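PDB 2FSJ: archaeal actin homolog from Thermoplasma acidophilum, which polymerizes into bundles of helical filaments in a reaction that needs a nucleoside triphosphate, ATP working best. Local coordinates for residues V23-V35 with G91-I104. Residues are numbered along the deposited sequence; the frame is centred on the assembly and turned at random.
Sequences VVGLDVGYGDTKV and GDGRLASKEAFPLI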
loop_
_atom_site.group_PDB
_atom_site.type_symbol
_atom_site.label_atom_id
_atom_site.label_comp_id
_atom_site.label_asym_id
_atom_site.label_seq_id
_atom_site.Cartn_x
_atom_site.Cartn_y
_atom_site.Cartn_z
ATOM N N VAL A 23 6.212 -0.848 19.714
ATOM C CA VAL A 23 5.844 0.006 18.573
ATOM C C VAL A 23 5.908 -0.780 17.243
ATOM O O VAL A 23 6.901 -1.433 16.936
ATOM C CB VAL A 23 6.731 1.223 18.460
ATOM C CG1 VAL A 23 6.243 2.169 17.300
ATOM C CG2 VAL A 23 6.801 2.000 19.806
ATOM N N VAL A 24 4.853 -0.672 16.445
ATOM C CA VAL A 24 4.836 -1.322 15.131
ATOM C C VAL A 24 4.409 -0.328 14.069
ATOM O O VAL A 24 3.574 0.538 14.344
ATOM C CB VAL A 24 3.938 -2.568 15.107
ATOM C CG1 VAL A 24 4.497 -3.676 16.059
ATOM C CG2 VAL A 24 2.536 -2.276 15.476
ATOM N N GLY A 25 4.961 -0.466 12.867
ATOM C CA GLY A 25 4.483 0.281 11.720
ATOM C C GLY A 25 3.534 -0.610 10.939
ATOM O O GLY A 25 3.758 -1.807 10.750
ATOM N N LEU A 26 2.425 -0.034 10.492
ATOM C CA LEU A 26 1.419 -0.799 9.783
ATOM C C LEU A 26 0.937 0.028 8.596
ATOM O O LEU A 26 0.727 1.233 8.735
ATOM C CB LEU A 26 0.269 -1.118 10.702
ATOM C CG LEU A 26 -1.023 -1.736 10.141
ATOM C CD1 LEU A 26 -0.816 -3.126 9.554
ATOM C CD2 LEU A 26 -2.126 -1.719 11.200
ATOM N N ASP A 27 0.827 -0.602 7.435
ATOM C CA ASP A 27 0.309 0.075 6.239
ATOM C C ASP A 27 -0.621 -0.879 5.533
ATOM O O ASP A 27 -0.191 -1.852 4.950
ATOM C CB ASP A 27 1.496 0.538 5.374
ATOM C CG ASP A 27 1.088 1.242 4.092
ATOM O OD1 ASP A 27 -0.113 1.466 3.870
ATOM O OD2 ASP A 27 1.929 1.622 3.243
ATOM N N VAL A 28 -1.917 -0.647 5.640
ATOM C CA VAL A 28 -2.914 -1.536 5.016
ATOM C C VAL A 28 -3.278 -0.917 3.651
ATOM O O VAL A 28 -4.211 -0.085 3.526
ATOM C CB VAL A 28 -4.172 -1.753 5.875
ATOM C CG1 VAL A 28 -5.143 -2.755 5.223
ATOM C CG2 VAL A 28 -3.791 -2.219 7.246
ATOM N N GLY A 29 -2.539 -1.374 2.646
ATOM C CA GLY A 29 -2.762 -0.937 1.288
ATOM C C GLY A 29 -3.939 -1.662 0.656
ATOM O O GLY A 29 -4.334 -2.771 1.077
ATOM N N TYR A 30 -4.470 -1.063 -0.399
ATOM C CA TYR A 30 -5.482 -1.727 -1.264
ATOM C C TYR A 30 -4.924 -3.069 -1.740
ATOM O O TYR A 30 -5.619 -4.115 -1.747
ATOM C CB TYR A 30 -5.872 -0.838 -2.496
ATOM C CG TYR A 30 -6.676 -1.656 -3.479
ATOM C CD1 TYR A 30 -8.028 -1.928 -3.243
ATOM C CD2 TYR A 30 -6.052 -2.307 -4.538
ATOM C CE1 TYR A 30 -8.757 -2.778 -4.087
ATOM C CE2 TYR A 30 -6.786 -3.175 -5.402
ATOM C CZ TYR A 30 -8.139 -3.393 -5.171
ATOM O OH TYR A 30 -8.880 -4.245 -5.990
ATOM N N GLY A 31 -3.639 -3.061 -2.115
ATOM C CA GLY A 31 -2.990 -4.225 -2.679
ATOM C C GLY A 31 -2.360 -5.180 -1.676
ATOM O O GLY A 31 -2.587 -6.403 -1.732
ATOM N N ASP A 32 -1.507 -4.635 -0.805
ATOM C CA ASP A 32 -0.714 -5.418 0.138
ATOM C C ASP A 32 -0.725 -4.726 1.475
ATOM O O ASP A 32 -0.826 -3.494 1.501
ATOM C CB ASP A 32 0.754 -5.555 -0.278
ATOM C CG ASP A 32 0.921 -6.406 -1.535
ATOM O OD1 ASP A 32 0.685 -7.638 -1.478
ATOM O OD2 ASP A 32 1.212 -5.885 -2.635
ATOM N N THR A 33 -0.607 -5.520 2.560
ATOM C CA THR A 33 -0.495 -5.025 3.929
ATOM C C THR A 33 0.967 -5.237 4.317
ATOM O O THR A 33 1.508 -6.327 4.138
ATOM C CB THR A 33 -1.499 -5.830 4.830
ATOM O OG1 THR A 33 -2.845 -5.467 4.445
ATOM C CG2 THR A 33 -1.367 -5.532 6.307
ATOM N N LYS A 34 1.588 -4.191 4.840
ATOM C CA LYS A 34 2.969 -4.180 5.271
ATOM C C LYS A 34 3.020 -3.912 6.743
ATOM O O LYS A 34 2.290 -3.050 7.237
ATOM C CB LYS A 34 3.685 -3.005 4.583
ATOM C CG LYS A 34 4.047 -3.221 3.114
ATOM C CD LYS A 34 2.931 -3.110 2.128
ATOM C CE LYS A 34 2.317 -1.749 2.101
ATOM N NZ LYS A 34 1.280 -1.591 1.015
ATOM N N VAL A 35 3.951 -4.574 7.408
ATOM C CA VAL A 35 4.221 -4.430 8.829
ATOM C C VAL A 35 5.734 -4.273 9.060
ATOM O O VAL A 35 6.563 -5.021 8.471
ATOM C CB VAL A 35 3.680 -5.711 9.633
ATOM C CG1 VAL A 35 3.584 -5.441 11.117
ATOM C CG2 VAL A 35 2.398 -6.214 9.054
ATOM N N GLY A 91 -9.875 0.920 -0.378
ATOM C CA GLY A 91 -8.771 1.765 -0.837
ATOM C C GLY A 91 -7.622 1.649 0.165
ATOM O O GLY A 91 -7.701 0.878 1.133
ATOM N N ASP A 92 -6.588 2.453 -0.026
ATOM C CA ASP A 92 -5.467 2.546 0.945
ATOM C C ASP A 92 -5.879 3.229 2.279
ATOM O O ASP A 92 -6.711 4.162 2.324
ATOM C CB ASP A 92 -4.312 3.391 0.364
ATOM C CG ASP A 92 -3.668 2.791 -0.876
ATOM O OD1 ASP A 92 -3.599 1.566 -1.024
ATOM O OD2 ASP A 92 -3.129 3.520 -1.739
ATOM N N GLY A 93 -5.242 2.792 3.358
ATOM C CA GLY A 93 -5.412 3.432 4.659
ATOM C C GLY A 93 -6.828 3.521 5.211
ATOM O O GLY A 93 -7.149 4.499 5.920
ATOM N N ARG A 94 -7.664 2.511 4.935
ATOM C CA ARG A 94 -9.034 2.474 5.449
ATOM C C ARG A 94 -9.102 1.634 6.708
ATOM O O ARG A 94 -9.750 0.577 6.739
ATOM C CB ARG A 94 -10.016 1.924 4.421
ATOM C CG ARG A 94 -10.014 2.722 3.101
ATOM C CD ARG A 94 -10.554 4.134 3.243
ATOM N NE ARG A 94 -11.921 4.115 3.777
ATOM C CZ ARG A 94 -13.048 4.025 3.052
ATOM N NH1 ARG A 94 -13.018 3.962 1.706
ATOM N NH2 ARG A 94 -14.223 4.016 3.683
ATOM N N LEU A 95 -8.420 2.110 7.740
ATOM C CA LEU A 95 -8.184 1.307 8.928
ATOM C C LEU A 95 -9.438 1.081 9.779
ATOM O O LEU A 95 -9.485 0.113 10.536
ATOM C CB LEU A 95 -7.112 1.947 9.792
ATOM C CG LEU A 95 -5.676 2.136 9.295
ATOM C CD1 LEU A 95 -4.811 2.738 10.446
ATOM C CD2 LEU A 95 -5.062 0.873 8.834
ATOM N N ALA A 96 -10.457 1.935 9.638
ATOM C CA ALA A 96 -11.721 1.755 10.370
ATOM C C ALA A 96 -12.723 0.859 9.674
ATOM O O ALA A 96 -13.775 0.592 10.224
ATOM C CB ALA A 96 -12.349 3.121 10.632
ATOM N N SER A 97 -12.426 0.426 8.452
ATOM C CA SER A 97 -13.354 -0.315 7.638
ATOM C C SER A 97 -13.463 -1.767 8.071
ATOM O O SER A 97 -12.539 -2.347 8.686
ATOM C CB SER A 97 -12.962 -0.225 6.135
ATOM O OG SER A 97 -11.718 -0.848 5.870
ATOM N N LYS A 98 -14.616 -2.350 7.783
ATOM C CA LYS A 98 -14.825 -3.776 8.022
ATOM C C LYS A 98 -13.831 -4.638 7.250
ATOM O O LYS A 98 -13.348 -5.665 7.750
ATOM C CB LYS A 98 -16.264 -4.184 7.659
ATOM N N GLU A 99 -13.493 -4.202 6.052
ATOM C CA GLU A 99 -12.594 -4.953 5.190
ATOM C C GLU A 99 -11.161 -5.006 5.713
ATOM O O GLU A 99 -10.477 -5.998 5.528
ATOM C CB GLU A 99 -12.618 -4.377 3.791
ATOM C CG GLU A 99 -13.934 -4.519 3.065
ATOM C CD GLU A 99 -14.893 -3.342 3.266
ATOM O OE1 GLU A 99 -14.667 -2.452 4.120
ATOM O OE2 GLU A 99 -15.920 -3.321 2.554
ATOM N N ALA A 100 -10.733 -3.966 6.405
ATOM C CA ALA A 100 -9.409 -3.866 6.989
ATOM C C ALA A 100 -9.213 -4.675 8.269
ATOM O O ALA A 100 -8.095 -5.144 8.522
ATOM C CB ALA A 100 -9.057 -2.359 7.274
ATOM N N PHE A 101 -10.255 -4.846 9.074
ATOM C CA PHE A 101 -10.060 -5.425 10.393
ATOM C C PHE A 101 -9.388 -6.810 10.389
ATOM O O PHE A 101 -8.429 -6.999 11.122
ATOM C CB PHE A 101 -11.343 -5.410 11.274
ATOM C CG PHE A 101 -11.057 -5.735 12.705
ATOM C CD1 PHE A 101 -10.059 -5.083 13.377
ATOM C CD2 PHE A 101 -11.714 -6.785 13.353
ATOM C CE1 PHE A 101 -9.729 -5.421 14.663
ATOM C CE2 PHE A 101 -11.398 -7.127 14.679
ATOM C CZ PHE A 101 -10.413 -6.459 15.320
ATOM N N PRO A 102 -9.854 -7.780 9.599
ATOM C CA PRO A 102 -9.143 -9.076 9.577
ATOM C C PRO A 102 -7.670 -8.945 9.162
ATOM O O PRO A 102 -6.831 -9.727 9.593
ATOM C CB PRO A 102 -9.954 -9.913 8.608
ATOM C CG PRO A 102 -11.330 -9.341 8.699
ATOM C CD PRO A 102 -11.081 -7.797 8.750
ATOM N N LEU A 103 -7.351 -7.958 8.306
ATOM C CA LEU A 103 -5.978 -7.757 7.848
ATOM C C LEU A 103 -5.092 -7.187 8.953
ATOM O O LEU A 103 -3.900 -7.528 9.061
ATOM C CB LEU A 103 -5.949 -6.830 6.611
ATOM C CG LEU A 103 -6.726 -7.373 5.389
ATOM C CD1 LEU A 103 -6.741 -6.333 4.292
ATOM C CD2 LEU A 103 -6.172 -8.702 4.879
ATOM N N ILE A 104 -5.670 -6.302 9.770
ATOM C CA ILE A 104 -4.990 -5.780 10.954
ATOM C C ILE A 104 -4.719 -6.910 11.948
ATOM O O ILE A 104 -3.581 -7.076 12.458
ATOM C CB ILE A 104 -5.827 -4.650 11.593
ATOM C CG1 ILE A 104 -5.841 -3.424 10.677
ATOM C CG2 ILE A 104 -5.211 -4.252 12.913
ATOM C CD1 ILE A 104 -7.025 -2.483 10.847
HETATM O O HOH W 1 -7.129 -0.003 3.673
#
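V28 spreads its two methyls over the 91-104 segment. CG1 is anti to the backbone N (chi1 -176°) and meets L103 CD1 at 4.0 Å. CG2 lies beside the backbone N and touches L95 CD2 at 3.7 Å. The V28 side chain crosses that of I104 at about a right angle. I104 CG1 also meets L26 CD2 at 4.1 Å, and those two side chains again cross at about a right angle. L103 reaches T33 as well, whose hydroxyl is hydrogen-bonded to S47. The hydrogen bonds between the segments lie at the end of strand 22-28. D92 OD1 accepts the backbone N-H of Y30 at 2.8 Å, almost straight at 178° and nearly along the C-O axis. Y30 lies in the turn between strands 22-28 and 32-36, the first beta hairpin of the actin-like fold, and Y30 to K34 belong to the ATP site. The other D92 oxygen, OD2, is bonded to Q171. An alanine here would probably leave the Y30 N-H without this acceptor, take away the bond to Q171 and leave the turn freer to shift. V28 O accepts the backbone N-H of G93, with N and O 3.1 Å apart. A water also donates to V28 O and to G91 O, and accepts from R94 N.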